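Putative lipoprotein (Bacteroides ovatus, PDB 3OQQ) is of unknown function but is probably a lipid-attached extracellular protein, rich in beta strands, that binds calcium ions. Local coordinates at residues 39-44 and 101-106; 21-26 and 60-65; 115-120 and 162-167. One frame throughout, in Å; residues are numbered along the deposited sequence.

From the N terminus, strand 23-26 leads through a connecting loop into strand 36-41, and the chain then returns as strand 59-65 to lie against 23-26, closing contact 2. Contact 1 opens at 39-44, inside that loop, and closes only at 101-106, so the two contacts cross along the chain. They share a buried apolar layer, and Val41 O is probably hydrogen-bonded to Val23 N. Contact 3 follows in series, joining the loop 115-120 to the loop 162-167 around a calcium ion. It is tied back to the others: Gln165 reaches Asp40 and Leu42 of contact 1, and Thr116 O meets Thr21 N of contact 2.

Contact 1 of 3, residues 39-44 and 101-106; sequences GDVLVK and VTLALP
Val43 lies against Leu103 and Leu105, and the contact is almost wholly apolar. With its CG1 anti to the backbone N (chi1 -175°), the two methyls of Val43 are divided between different parts of Leu103: CG2 packs on the side chain, 3.9 Å from Leu103 CB, whereas CG1 rests on the backbone, 3.7 Å from Leu103 O. The side chains of the two residues cross at about a right angle. Leu105 adds its CD1 methyl, which comes to 3.9 Å from Val43 CB. Farther back, Val41 CG1 meets Leu103 CD1 at 4.1 Å, so that this leucine methyl touches both valines.

The polar backbone enters the contact through van der Waals touches. Leu105 CD2 sits 3.4 Å from Val43 O, and CG1 of Val43 also lies near Ala104 CA. Replacing Val43 by an alanine would remove both gamma methyls and would probably open a gap beside Leu103 CB and the Leu103 carbonyl.

Val41 forms a G1 bulge with Asp40 opposite Val23, where strand 36-41 turns a corner. Val23 also touches Val41, Val43 and Leu105, and Met62 covers Leu103, placing the contact in the apolar layer between strand 96-104 and strands 23-26 and 59-65. Cohesion between 39-44 and 101-106 therefore rests on the fit of branched aliphatic groups, while polar backbone atoms such as Leu42 N and Leu103 N or O find partners in Gln165 and Arg47.

Contact 2 of 3, residues 21-26 and 60-65; sequences TLVNVY and VYMKYN
Tyr26 lays its ring beside Lys63, and these two residues bury the most surface in this antiparallel strand pair, followed by Val23. Tyr26 CE1 comes to 3.5 Å from Lys63 CG, an approach that is oblique to the ring, and the side chains cross at about a right angle. Both have CG anti to the carbonyl carbon (chi1 -56° and -66°), which brings the aliphatic part of the lysine across to the CD1-CE1 side of the tyrosine ring. The lysine chain then bends at chi2 and chi4 and carries NZ away to Thr73 OG1.

Backbone bonds at Asn24, Lys63, Tyr26 and Tyr61 set the register. Lys63 N donates to Asn24 O at 2.8 Å, nearly in line with the carbonyl bond, and Asn24 N returns a nearly straight bond to Lys63 O. Tyr26 and Tyr61 form the next hydrogen-bonded pair; Tyr61 O accepts from Tyr26 N at 2.8 Å and also lies at the edge of the Tyr26 ring. Between these pairs, Val25 and Met62 face each other as a non-hydrogen-bonded pair, with Met62 CA making a CA-H...O contact to Asn24 O.

Val23 works on the face that carries Val25 and Met62. Its CB touches Met62 CG at 3.7 Å and its CG1 touches Tyr64 CB at 3.7 Å; CG2, held between the backbone N and the carbonyl carbon, approaches the selenium of this selenomethionine. Beyond the regular pairing, a water accepts from Asn65 N and donates to Leu22 O (2.9 Å).

The pair thus has two unlike faces: Val25, Met62 and Val60 turn toward Leu103 and Val101 in the buried layer, while the other joins the Tyr26-Lys63 packing to polar ends held elsewhere, Asn24 OD1 by Asp40 N, Lys63 NZ by Thr73 and Tyr61 OH, weakly, by Glu75.

Contact 3 of 3, residues 115-120 and 162-167; sequences ETDQGY and HSQQMM. With CA (calcium ion), chain E.
A calcium site joins two loops here, one leading into strand 122-131 and the other following strand 150-161, with Asp117 from the first loop and Gln164 from the second as ligands. The aspartate carboxylate is bidentate, its OD1 lying 2.5 Å and its OD2 2.6 Å from the calcium. Gln164 gives the amide oxygen OE1, at 2.4 Å from the metal; its chain, leaving with CG anti to the backbone N (chi1 -175°), bends at chi2 and brings the amide back toward Asp117. Two waters and Asn114 complete the ligands.

Carboxylate and amide planes stand 46° apart, and besides sharing the calcium they are joined by a weak hydrogen bond from Gln164 NE2 to Asp117 OD2. The positive ion probably offsets the repulsion between the two ligand oxygens, OD2 of Asp117 and OE1 of Gln164. One calcium-bound water also donates to Ser163 O, linking the metal to the backbone of the second loop.

Away from the metal, Tyr120 turns a ring edge to the backbone of 162-167, with CE1 at 3.2 Å from His162 O. Gln165 bridges to contact 1: its OE1 accepts from Leu42 N and Arg47 NH1, and its NE2 donates to Asp40 O. The same NE2 also donates to Gly119 O at 3.1 Å, with that oxygen lying in the amide plane of Gln165 but NE2 standing 43° out of the glycine carbonyl plane.

Contact 1 of 3, residues 39-44 and 101-106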
ATOM      1  N   GLY A  39       7.262  12.412   7.579  1.00 26.15           N
ATOM      2  CA  GLY A  39       7.867  12.451   8.904  1.00 26.36           C
ATOM      3  C   GLY A  39       9.264  13.026   8.912  1.00 30.99           C
ATOM      4  O   GLY A  39       9.935  13.041   7.870  1.00 30.25           O
ATOM      5  N   ASP A  40       9.698  13.510  10.109  1.00 27.84           N
ATOM      6  CA  ASP A  40      11.018  14.081  10.420  1.00 28.53           C
ATOM      7  C   ASP A  40      11.506  15.081   9.341  1.00 29.44           C
ATOM      8  O   ASP A  40      12.620  14.966   8.827  1.00 27.31           O
ATOM      9  CB  ASP A  40      12.048  12.941  10.658  1.00 31.38           C
ATOM     10  CG  ASP A  40      11.789  12.174  11.950  1.00 41.32           C
ATOM     11  OD1 ASP A  40      11.437  12.818  12.966  1.00 43.97           O
ATOM     12  OD2 ASP A  40      11.965  10.939  11.953  1.00 44.44           O
ATOM     13  N   VAL A  41      10.655  16.078   9.044  1.00 25.11           N
ATOM     14  CA  VAL A  41      10.858  17.127   8.040  1.00 25.12           C
ATOM     15  C   VAL A  41      11.535  18.336   8.643  1.00 31.27           C
ATOM     16  O   VAL A  41      11.039  18.888   9.620  1.00 30.55           O
ATOM     17  CB  VAL A  41       9.483  17.538   7.442  1.00 26.65           C
ATOM     18  CG1 VAL A  41       9.629  18.564   6.324  1.00 25.79           C
ATOM     19  CG2 VAL A  41       8.716  16.316   6.964  1.00 24.95           C
ATOM     20  N   LEU A  42      12.629  18.785   8.027  1.00 29.56           N
ATOM     21  CA  LEU A  42      13.310  20.000   8.462  1.00 30.39           C
ATOM     22  C   LEU A  42      12.636  21.193   7.778  1.00 36.02           C
ATOM     23  O   LEU A  42      12.489  21.197   6.551  1.00 36.38           O
ATOM     24  CB  LEU A  42      14.815  19.921   8.128  1.00 30.34           C
ATOM     25  CG  LEU A  42      15.640  21.205   8.210  1.00 35.32           C
ATOM     26  CD1 LEU A  42      15.732  21.726   9.638  1.00 34.59           C
ATOM     27  CD2 LEU A  42      17.013  20.981   7.649  1.00 37.44           C
ATOM     28  N   VAL A  43      12.205  22.186   8.570  1.00 31.88           N
ATOM     29  CA  VAL A  43      11.580  23.396   8.033  1.00 31.41           C
ATOM     30  C   VAL A  43      12.451  24.566   8.424  1.00 39.99           C
ATOM     31  O   VAL A  43      12.377  25.036   9.553  1.00 40.94           O
ATOM     32  CB  VAL A  43      10.097  23.611   8.461  1.00 32.83           C
ATOM     33  CG1 VAL A  43       9.492  24.823   7.751  1.00 32.66           C
ATOM     34  CG2 VAL A  43       9.251  22.368   8.203  1.00 30.72           C
ATOM     35  N   LYS A  44      13.306  25.008   7.496  1.00 40.34           N
ATOM     36  CA  LYS A  44      14.179  26.170   7.668  1.00 42.68           C
ATOM     37  C   LYS A  44      13.512  27.286   6.870  1.00 50.15           C
ATOM     38  O   LYS A  44      13.450  27.212   5.639  1.00 50.06           O
ATOM     39  CB  LYS A  44      15.620  25.867   7.215  1.00 45.41           C
ATOM     40  CG  LYS A  44      16.625  26.947   7.598  1.00 64.98           C
ATOM     41  CD  LYS A  44      17.825  26.951   6.668  1.00 80.72           C
ATOM     42  CE  LYS A  44      18.663  28.195   6.855  1.00 96.49           C
ATOM     43  NZ  LYS A  44      19.589  28.409   5.714  1.00107.82           N
ATOM     44  N   VAL A 101       1.787  21.703   0.023  1.00 33.36           N
ATOM     45  CA  VAL A 101       1.710  22.403   1.301  1.00 32.00           C
ATOM     46  C   VAL A 101       2.984  23.209   1.464  1.00 36.72           C
ATOM     47  O   VAL A 101       4.042  22.767   1.029  1.00 38.09           O
ATOM     48  CB  VAL A 101       1.459  21.416   2.484  1.00 33.23           C
ATOM     49  CG1 VAL A 101       2.687  20.559   2.802  1.00 32.57           C
ATOM     50  CG2 VAL A 101       0.968  22.135   3.728  1.00 32.11           C
ATOM     51  N   THR A 102       2.874  24.394   2.051  1.00 32.85           N
ATOM     52  CA  THR A 102       4.031  25.227   2.353  1.00 32.81           C
ATOM     53  C   THR A 102       4.093  25.302   3.863  1.00 33.45           C
ATOM     54  O   THR A 102       3.230  25.892   4.500  1.00 30.47           O
ATOM     55  CB  THR A 102       3.972  26.572   1.638  1.00 42.84           C
ATOM     56  OG1 THR A 102       4.038  26.301   0.238  1.00 44.23           O
ATOM     57  CG2 THR A 102       5.139  27.488   2.024  1.00 42.51           C
ATOM     58  N   LEU A 103       5.070  24.608   4.434  1.00 30.08           N
ATOM     59  CA  LEU A 103       5.245  24.575   5.876  1.00 29.03           C
ATOM     60  C   LEU A 103       6.042  25.797   6.343  1.00 34.06           C
ATOM     61  O   LEU A 103       6.898  26.315   5.619  1.00 33.34           O
ATOM     62  CB  LEU A 103       5.961  23.278   6.291  1.00 27.53           C
ATOM     63  CG  LEU A 103       5.295  21.945   5.916  1.00 29.24           C
ATOM     64  CD1 LEU A 103       6.212  20.795   6.265  1.00 28.19           C
ATOM     65  CD2 LEU A 103       3.914  21.774   6.593  1.00 25.87           C
ATOM     66  N   ALA A 104       5.761  26.232   7.566  1.00 31.34           N
ATOM     67  CA  ALA A 104       6.456  27.326   8.241  1.00 32.33           C
ATOM     68  C   ALA A 104       6.447  27.023   9.715  1.00 33.85           C
ATOM     69  O   ALA A 104       5.458  26.485  10.241  1.00 32.13           O
ATOM     70  CB  ALA A 104       5.790  28.671   7.948  1.00 33.99           C
ATOM     71  N   LEU A 105       7.563  27.302  10.366  1.00 29.79           N
ATOM     72  CA  LEU A 105       7.739  27.056  11.790  1.00 29.30           C
ATOM     73  C   LEU A 105       7.223  28.220  12.653  1.00 33.19           C
ATOM     74  O   LEU A 105       7.765  29.333  12.571  1.00 32.99           O
ATOM     75  CB  LEU A 105       9.230  26.816  12.073  1.00 29.67           C
ATOM     76  CG  LEU A 105       9.669  25.549  12.763  1.00 32.87           C
ATOM     77  CD1 LEU A 105       9.054  24.307  12.134  1.00 31.48           C
ATOM     78  CD2 LEU A 105      11.164  25.451  12.742  1.00 33.78           C
ATOM     79  N   PRO A 106       6.220  27.961  13.549  1.00 29.63           N
ATOM     80  CA  PRO A 106       5.759  29.013  14.476  1.00 29.99           C
ATOM     81  C   PRO A 106       6.905  29.471  15.378  1.00 37.16           C
ATOM     82  O   PRO A 106       7.895  28.753  15.517  1.00 36.35           O
ATOM     83  CB  PRO A 106       4.654  28.303  15.276  1.00 29.98           C
ATOM     84  CG  PRO A 106       4.204  27.201  14.383  1.00 32.13           C
ATOM     85  CD  PRO A 106       5.478  26.707  13.784  1.00 27.87           C
TER

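Contact 2 of 3, residues 21-26 and 60-65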
ATOM      1  N   THR A  21      13.845  19.462  16.212  1.00 32.02           N
ATOM      2  CA  THR A  21      13.276  20.544  15.396  1.00 30.86           C
ATOM      3  C   THR A  21      12.427  20.011  14.259  1.00 31.35           C
ATOM      4  O   THR A  21      11.570  20.736  13.728  1.00 30.49           O
ATOM      5  CB  THR A  21      14.360  21.475  14.841  1.00 35.84           C
ATOM      6  OG1 THR A  21      13.705  22.671  14.405  1.00 34.04           O
ATOM      7  CG2 THR A  21      15.130  20.859  13.647  1.00 28.86           C
ATOM      8  N   LEU A  22      12.690  18.767  13.849  1.00 26.05           N
ATOM      9  CA  LEU A  22      11.987  18.154  12.726  1.00 24.92           C
ATOM     10  C   LEU A  22      10.499  17.995  13.041  1.00 31.21           C
ATOM     11  O   LEU A  22      10.109  17.872  14.212  1.00 31.37           O
ATOM     12  CB  LEU A  22      12.634  16.823  12.344  1.00 24.23           C
ATOM     13  CG  LEU A  22      14.162  16.852  12.206  1.00 27.91           C
ATOM     14  CD1 LEU A  22      14.689  15.483  11.920  1.00 27.69           C
ATOM     15  CD2 LEU A  22      14.593  17.792  11.119  1.00 27.72           C
ATOM     16  N   VAL A  23       9.664  18.089  11.995  1.00 26.36           N
ATOM     17  CA  VAL A  23       8.217  18.074  12.173  1.00 24.09           C
ATOM     18  C   VAL A  23       7.569  16.848  11.497  1.00 26.36           C
ATOM     19  O   VAL A  23       8.144  16.234  10.601  1.00 24.88           O
ATOM     20  CB  VAL A  23       7.568  19.413  11.686  1.00 26.84           C
ATOM     21  CG1 VAL A  23       8.108  20.614  12.475  1.00 26.97           C
ATOM     22  CG2 VAL A  23       7.754  19.627  10.179  1.00 26.34           C
ATOM     23  N   ASN A  24       6.340  16.549  11.906  1.00 22.81           N
ATOM     24  CA  ASN A  24       5.550  15.476  11.324  1.00 22.21           C
ATOM     25  C   ASN A  24       4.279  16.069  10.754  1.00 27.45           C
ATOM     26  O   ASN A  24       3.691  16.936  11.384  1.00 27.84           O
ATOM     27  CB  ASN A  24       5.263  14.418  12.365  1.00 23.23           C
ATOM     28  CG  ASN A  24       6.513  13.712  12.810  1.00 38.95           C
ATOM     29  OD1 ASN A  24       7.327  13.268  12.004  1.00 30.54           O
ATOM     30  ND2 ASN A  24       6.719  13.640  14.103  1.00 36.25           N
ATOM     31  N   VAL A  25       3.896  15.655   9.531  1.00 24.09           N
ATOM     32  CA  VAL A  25       2.696  16.154   8.849  1.00 22.38           C
ATOM     33  C   VAL A  25       1.704  14.997   8.718  1.00 25.80           C
ATOM     34  O   VAL A  25       2.089  13.910   8.275  1.00 25.28           O
ATOM     35  CB  VAL A  25       3.034  16.804   7.484  1.00 24.75           C
ATOM     36  CG1 VAL A  25       1.777  17.352   6.802  1.00 23.98           C
ATOM     37  CG2 VAL A  25       4.098  17.899   7.649  1.00 24.51           C
ATOM     38  N   TYR A  26       0.443  15.226   9.131  1.00 21.09           N
ATOM     39  CA  TYR A  26      -0.640  14.222   9.135  1.00 20.17           C
ATOM     40  C   TYR A  26      -1.849  14.697   8.327  1.00 25.65           C
ATOM     41  O   TYR A  26      -2.084  15.906   8.231  1.00 24.98           O
ATOM     42  CB  TYR A  26      -1.111  13.963  10.596  1.00 21.28           C
ATOM     43  CG  TYR A  26      -0.013  13.523  11.545  1.00 21.32           C
ATOM     44  CD1 TYR A  26       0.802  14.456  12.183  1.00 23.13           C
ATOM     45  CD2 TYR A  26       0.190  12.178  11.829  1.00 20.68           C
ATOM     46  CE1 TYR A  26       1.842  14.054  13.016  1.00 21.88           C
ATOM     47  CE2 TYR A  26       1.231  11.761  12.661  1.00 21.19           C
ATOM     48  CZ  TYR A  26       2.043  12.705  13.265  1.00 27.69           C
ATOM     49  OH  TYR A  26       3.041  12.299  14.120  1.00 29.51           O
ATOM     50  N   VAL A  60      -3.855  19.911   6.183  1.00 27.93           N
ATOM     51  CA  VAL A  60      -2.958  18.975   6.857  1.00 27.67           C
ATOM     52  C   VAL A  60      -2.518  19.581   8.199  1.00 31.31           C
ATOM     53  O   VAL A  60      -2.665  20.795   8.443  1.00 31.94           O
ATOM     54  CB  VAL A  60      -1.766  18.467   5.998  1.00 31.18           C
ATOM     55  CG1 VAL A  60      -2.256  17.568   4.876  1.00 30.03           C
ATOM     56  CG2 VAL A  60      -0.931  19.615   5.451  1.00 32.30           C
ATOM     57  N   TYR A  61      -2.027  18.717   9.075  1.00 25.69           N
ATOM     58  CA  TYR A  61      -1.658  19.073  10.435  1.00 24.99           C
ATOM     59  C   TYR A  61      -0.213  18.768  10.702  1.00 26.01           C
ATOM     60  O   TYR A  61       0.229  17.626  10.581  1.00 23.59           O
ATOM     61  CB  TYR A  61      -2.573  18.336  11.443  1.00 25.68           C
ATOM     62  CG  TYR A  61      -4.033  18.612  11.168  1.00 28.72           C
ATOM     63  CD1 TYR A  61      -4.754  17.827  10.268  1.00 31.00           C
ATOM     64  CD2 TYR A  61      -4.676  19.699  11.743  1.00 30.63           C
ATOM     65  CE1 TYR A  61      -6.080  18.115   9.955  1.00 31.62           C
ATOM     66  CE2 TYR A  61      -6.000  20.007  11.427  1.00 32.34           C
ATOM     67  CZ  TYR A  61      -6.700  19.203  10.540  1.00 41.94           C
ATOM     68  OH  TYR A  61      -8.015  19.460  10.255  1.00 48.58           O
HETATM   69  N   MSE A  62       0.524  19.816  11.053  1.00 22.01           N
HETATM   70  CA  MSE A  62       1.940  19.715  11.371  1.00 21.46           C
HETATM   71  C   MSE A  62       2.098  19.651  12.884  1.00 27.52           C
HETATM   72  O   MSE A  62       1.716  20.598  13.582  1.00 25.05           O
HETATM   73  CB  MSE A  62       2.696  20.925  10.782  1.00 22.95           C
HETATM   74  CG  MSE A  62       4.209  20.874  10.996  1.00 27.55           C
HETATM   75 SE   MSE A  62       5.094  22.523  10.456  0.75 33.18          SE
HETATM   76  CE  MSE A  62       4.632  23.564  11.939  1.00 29.20           C
ATOM     77  N   LYS A  63       2.614  18.517  13.389  1.00 26.04           N
ATOM     78  CA  LYS A  63       2.898  18.380  14.816  1.00 26.39           C
ATOM     79  C   LYS A  63       4.351  18.785  15.023  1.00 28.94           C
ATOM     80  O   LYS A  63       5.231  18.379  14.242  1.00 26.39           O
ATOM     81  CB  LYS A  63       2.603  16.973  15.354  1.00 28.87           C
ATOM     82  CG  LYS A  63       1.102  16.655  15.308  1.00 51.28           C
ATOM     83  CD  LYS A  63       0.542  15.987  16.556  1.00 61.33           C
ATOM     84  CE  LYS A  63      -0.921  15.669  16.329  1.00 72.20           C
ATOM     85  NZ  LYS A  63      -1.814  16.190  17.395  1.00 78.52           N
ATOM     86  N   TYR A  64       4.597  19.629  16.036  1.00 24.99           N
ATOM     87  CA  TYR A  64       5.950  20.091  16.287  1.00 25.36           C
ATOM     88  C   TYR A  64       6.248  20.222  17.787  1.00 31.22           C
ATOM     89  O   TYR A  64       5.338  20.421  18.596  1.00 31.53           O
ATOM     90  CB  TYR A  64       6.188  21.441  15.571  1.00 25.79           C
ATOM     91  CG  TYR A  64       5.425  22.627  16.150  1.00 24.48           C
ATOM     92  CD1 TYR A  64       4.159  22.963  15.678  1.00 25.95           C
ATOM     93  CD2 TYR A  64       6.015  23.469  17.093  1.00 24.06           C
ATOM     94  CE1 TYR A  64       3.481  24.081  16.162  1.00 27.99           C
ATOM     95  CE2 TYR A  64       5.347  24.590  17.583  1.00 24.94           C
ATOM     96  CZ  TYR A  64       4.084  24.895  17.108  1.00 32.04           C
ATOM     97  OH  TYR A  64       3.421  25.996  17.582  1.00 34.10           O
ATOM     98  N   ASN A  65       7.543  20.155  18.130  1.00 26.64           N
ATOM     99  CA  ASN A  65       8.061  20.310  19.479  1.00 26.17           C
ATOM    100  C   ASN A  65       8.202  21.768  19.786  1.00 31.23           C
ATOM    101  O   ASN A  65       8.780  22.518  18.990  1.00 32.76           O
ATOM    102  CB  ASN A  65       9.422  19.602  19.618  1.00 22.86           C
ATOM    103  CG  ASN A  65       9.327  18.129  19.353  1.00 36.87           C
ATOM    104  OD1 ASN A  65       8.446  17.458  19.867  1.00 31.77           O
ATOM    105  ND2 ASN A  65      10.192  17.594  18.511  1.00 30.42           N
TER
HETATM  106  O   HOH W   1       9.494  20.055  16.090  1.00 23.78           O

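Contact 3 of 3, residues 115-120 and 162-167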
ATOM      1  N   GLU A 115      22.404  20.785  15.862  1.00 39.23           N
ATOM      2  CA  GLU A 115      22.240  20.142  17.165  1.00 39.83           C
ATOM      3  C   GLU A 115      20.827  19.508  17.291  1.00 43.96           C
ATOM      4  O   GLU A 115      20.683  18.507  18.003  1.00 44.08           O
ATOM      5  CB  GLU A 115      22.482  21.182  18.299  1.00 42.25           C
ATOM      6  CG  GLU A 115      22.254  20.699  19.732  1.00 49.30           C
ATOM      7  CD  GLU A 115      22.533  21.679  20.862  1.00 70.58           C
ATOM      8  OE1 GLU A 115      22.099  22.853  20.776  1.00 50.77           O
ATOM      9  OE2 GLU A 115      23.131  21.245  21.872  1.00 65.61           O
ATOM     10  N   THR A 116      19.804  20.069  16.574  1.00 38.51           N
ATOM     11  CA  THR A 116      18.394  19.655  16.660  1.00 35.84           C
ATOM     12  C   THR A 116      17.752  19.100  15.352  1.00 36.58           C
ATOM     13  O   THR A 116      16.580  18.702  15.392  1.00 33.60           O
ATOM     14  CB  THR A 116      17.559  20.857  17.138  1.00 42.15           C
ATOM     15  OG1 THR A 116      17.570  21.876  16.134  1.00 43.82           O
ATOM     16  CG2 THR A 116      18.061  21.435  18.446  1.00 37.92           C
ATOM     17  N   ASP A 117      18.495  19.039  14.219  1.00 33.67           N
ATOM     18  CA  ASP A 117      17.924  18.581  12.936  1.00 31.41           C
ATOM     19  C   ASP A 117      18.418  17.182  12.492  1.00 34.52           C
ATOM     20  O   ASP A 117      18.312  16.852  11.311  1.00 32.58           O
ATOM     21  CB  ASP A 117      18.267  19.620  11.839  1.00 33.09           C
ATOM     22  CG  ASP A 117      19.747  19.672  11.417  1.00 39.68           C
ATOM     23  OD1 ASP A 117      20.580  18.971  12.045  1.00 37.37           O
ATOM     24  OD2 ASP A 117      20.068  20.420  10.470  1.00 40.64           O
ATOM     25  N   GLN A 118      19.013  16.407  13.396  1.00 34.15           N
ATOM     26  CA  GLN A 118      19.605  15.121  13.017  1.00 35.72           C
ATOM     27  C   GLN A 118      18.535  14.030  12.821  1.00 41.74           C
ATOM     28  O   GLN A 118      18.227  13.276  13.747  1.00 45.11           O
ATOM     29  CB  GLN A 118      20.662  14.681  14.041  1.00 37.98           C
ATOM     30  CG  GLN A 118      21.881  15.599  14.111  1.00 58.35           C
ATOM     31  CD  GLN A 118      22.712  15.330  15.343  1.00 87.69           C
ATOM     32  OE1 GLN A 118      23.007  14.179  15.692  1.00 84.38           O
ATOM     33  NE2 GLN A 118      23.119  16.391  16.027  1.00 83.35           N
ATOM     34  N   GLY A 119      17.992  13.966  11.610  1.00 34.52           N
ATOM     35  CA  GLY A 119      16.964  13.001  11.252  1.00 32.91           C
ATOM     36  C   GLY A 119      16.701  12.973   9.765  1.00 36.96           C
ATOM     37  O   GLY A 119      16.864  13.987   9.077  1.00 37.87           O
ATOM     38  N   TYR A 120      16.290  11.807   9.269  1.00 33.11           N
ATOM     39  CA  TYR A 120      16.003  11.579   7.860  1.00 32.32           C
ATOM     40  C   TYR A 120      14.547  11.812   7.535  1.00 33.74           C
ATOM     41  O   TYR A 120      13.664  11.236   8.171  1.00 32.97           O
ATOM     42  CB  TYR A 120      16.377  10.147   7.454  1.00 33.50           C
ATOM     43  CG  TYR A 120      17.802   9.740   7.749  1.00 37.72           C
ATOM     44  CD1 TYR A 120      18.876  10.395   7.149  1.00 40.07           C
ATOM     45  CD2 TYR A 120      18.079   8.635   8.547  1.00 39.31           C
ATOM     46  CE1 TYR A 120      20.194   9.995   7.387  1.00 39.76           C
ATOM     47  CE2 TYR A 120      19.390   8.222   8.785  1.00 41.11           C
ATOM     48  CZ  TYR A 120      20.444   8.910   8.209  1.00 45.72           C
ATOM     49  OH  TYR A 120      21.733   8.502   8.445  1.00 49.04           O
ATOM     50  N   HIS A 162      20.013  10.848   3.821  1.00 42.60           N
ATOM     51  CA  HIS A 162      20.876  11.937   3.398  1.00 43.48           C
ATOM     52  C   HIS A 162      21.502  12.570   4.632  1.00 50.44           C
ATOM     53  O   HIS A 162      20.851  12.629   5.679  1.00 50.84           O
ATOM     54  CB  HIS A 162      20.056  12.984   2.606  1.00 43.45           C
ATOM     55  CG  HIS A 162      19.330  12.453   1.397  1.00 45.18           C
ATOM     56  ND1 HIS A 162      18.456  13.258   0.678  1.00 46.15           N
ATOM     57  CD2 HIS A 162      19.388  11.235   0.799  1.00 45.44           C
ATOM     58  CE1 HIS A 162      17.998  12.503  -0.309  1.00 44.39           C
ATOM     59  NE2 HIS A 162      18.520  11.275  -0.271  1.00 44.36           N
ATOM     60  N   SER A 163      22.746  13.061   4.521  1.00 47.44           N
ATOM     61  CA  SER A 163      23.423  13.696   5.660  1.00 48.04           C
ATOM     62  C   SER A 163      22.725  15.011   6.109  1.00 49.54           C
ATOM     63  O   SER A 163      22.832  15.400   7.275  1.00 49.11           O
ATOM     64  CB  SER A 163      24.881  13.975   5.318  1.00 53.64           C
ATOM     65  OG  SER A 163      25.614  14.307   6.485  1.00 67.50           O
ATOM     66  N   GLN A 164      22.015  15.676   5.178  1.00 44.46           N
ATOM     67  CA  GLN A 164      21.321  16.944   5.393  1.00 43.76           C
ATOM     68  C   GLN A 164      20.130  17.079   4.431  1.00 46.94           C
ATOM     69  O   GLN A 164      20.228  16.702   3.253  1.00 46.19           O
ATOM     70  CB  GLN A 164      22.317  18.112   5.192  1.00 45.83           C
ATOM     71  CG  GLN A 164      21.779  19.515   5.508  1.00 55.35           C
ATOM     72  CD  GLN A 164      21.355  19.774   6.945  1.00 60.28           C
ATOM     73  OE1 GLN A 164      21.986  19.347   7.918  1.00 47.47           O
ATOM     74  NE2 GLN A 164      20.323  20.575   7.104  1.00 54.58           N
ATOM     75  N   GLN A 165      19.020  17.640   4.932  1.00 41.96           N
ATOM     76  CA  GLN A 165      17.820  17.868   4.131  1.00 41.79           C
ATOM     77  C   GLN A 165      17.950  19.155   3.299  1.00 50.18           C
ATOM     78  O   GLN A 165      18.805  19.992   3.594  1.00 51.15           O
ATOM     79  CB  GLN A 165      16.575  17.931   5.038  1.00 41.74           C
ATOM     80  CG  GLN A 165      16.278  16.610   5.742  1.00 37.88           C
ATOM     81  CD  GLN A 165      14.965  16.606   6.481  1.00 46.23           C
ATOM     82  OE1 GLN A 165      13.986  17.223   6.058  1.00 39.81           O
ATOM     83  NE2 GLN A 165      14.893  15.830   7.558  1.00 31.94           N
HETATM   84  N   MSE A 166      17.091  19.297   2.262  1.00 49.27           N
HETATM   85  CA  MSE A 166      16.963  20.455   1.357  1.00 51.35           C
HETATM   86  C   MSE A 166      18.272  20.780   0.609  1.00 58.05           C
HETATM   87  O   MSE A 166      18.816  21.884   0.728  1.00 59.22           O
HETATM   88  CB  MSE A 166      16.442  21.699   2.103  1.00 54.57           C
HETATM   89  CG  MSE A 166      15.008  21.563   2.557  1.00 61.59           C
HETATM   90 SE   MSE A 166      14.371  23.097   3.558  0.75 72.53          SE
HETATM   91  CE  MSE A 166      15.681  23.093   4.959  1.00 70.06           C
HETATM   92  N   MSE A 167      18.737  19.817  -0.196  1.00 54.15           N
HETATM   93  CA  MSE A 167      19.934  19.939  -1.024  1.00 54.61           C
HETATM   94  C   MSE A 167      19.529  20.134  -2.490  1.00 60.94           C
HETATM   95  O   MSE A 167      18.415  19.760  -2.868  1.00 59.96           O
HETATM   96  CB  MSE A 167      20.830  18.691  -0.870  1.00 55.61           C
HETATM   97  CG  MSE A 167      21.292  18.420   0.568  1.00 61.41           C
HETATM   98 SE   MSE A 167      22.741  19.581   1.230  0.75 69.92          SE
HETATM   99  CE  MSE A 167      21.712  20.912   2.154  1.00 66.70           C
TER
HETATM  100 CA    CA E 460      22.278  18.979  10.259  1.00 49.25          CA
HETATM  101  O   HOH W   2      21.122  16.824   9.235  1.00 40.32           O
HETATM  102  O   HOH W   3      18.595  16.711   8.257  1.00 46.50           O
HETATM  103  O   HOH W   4      23.206  17.875  11.895  1.00 37.90           O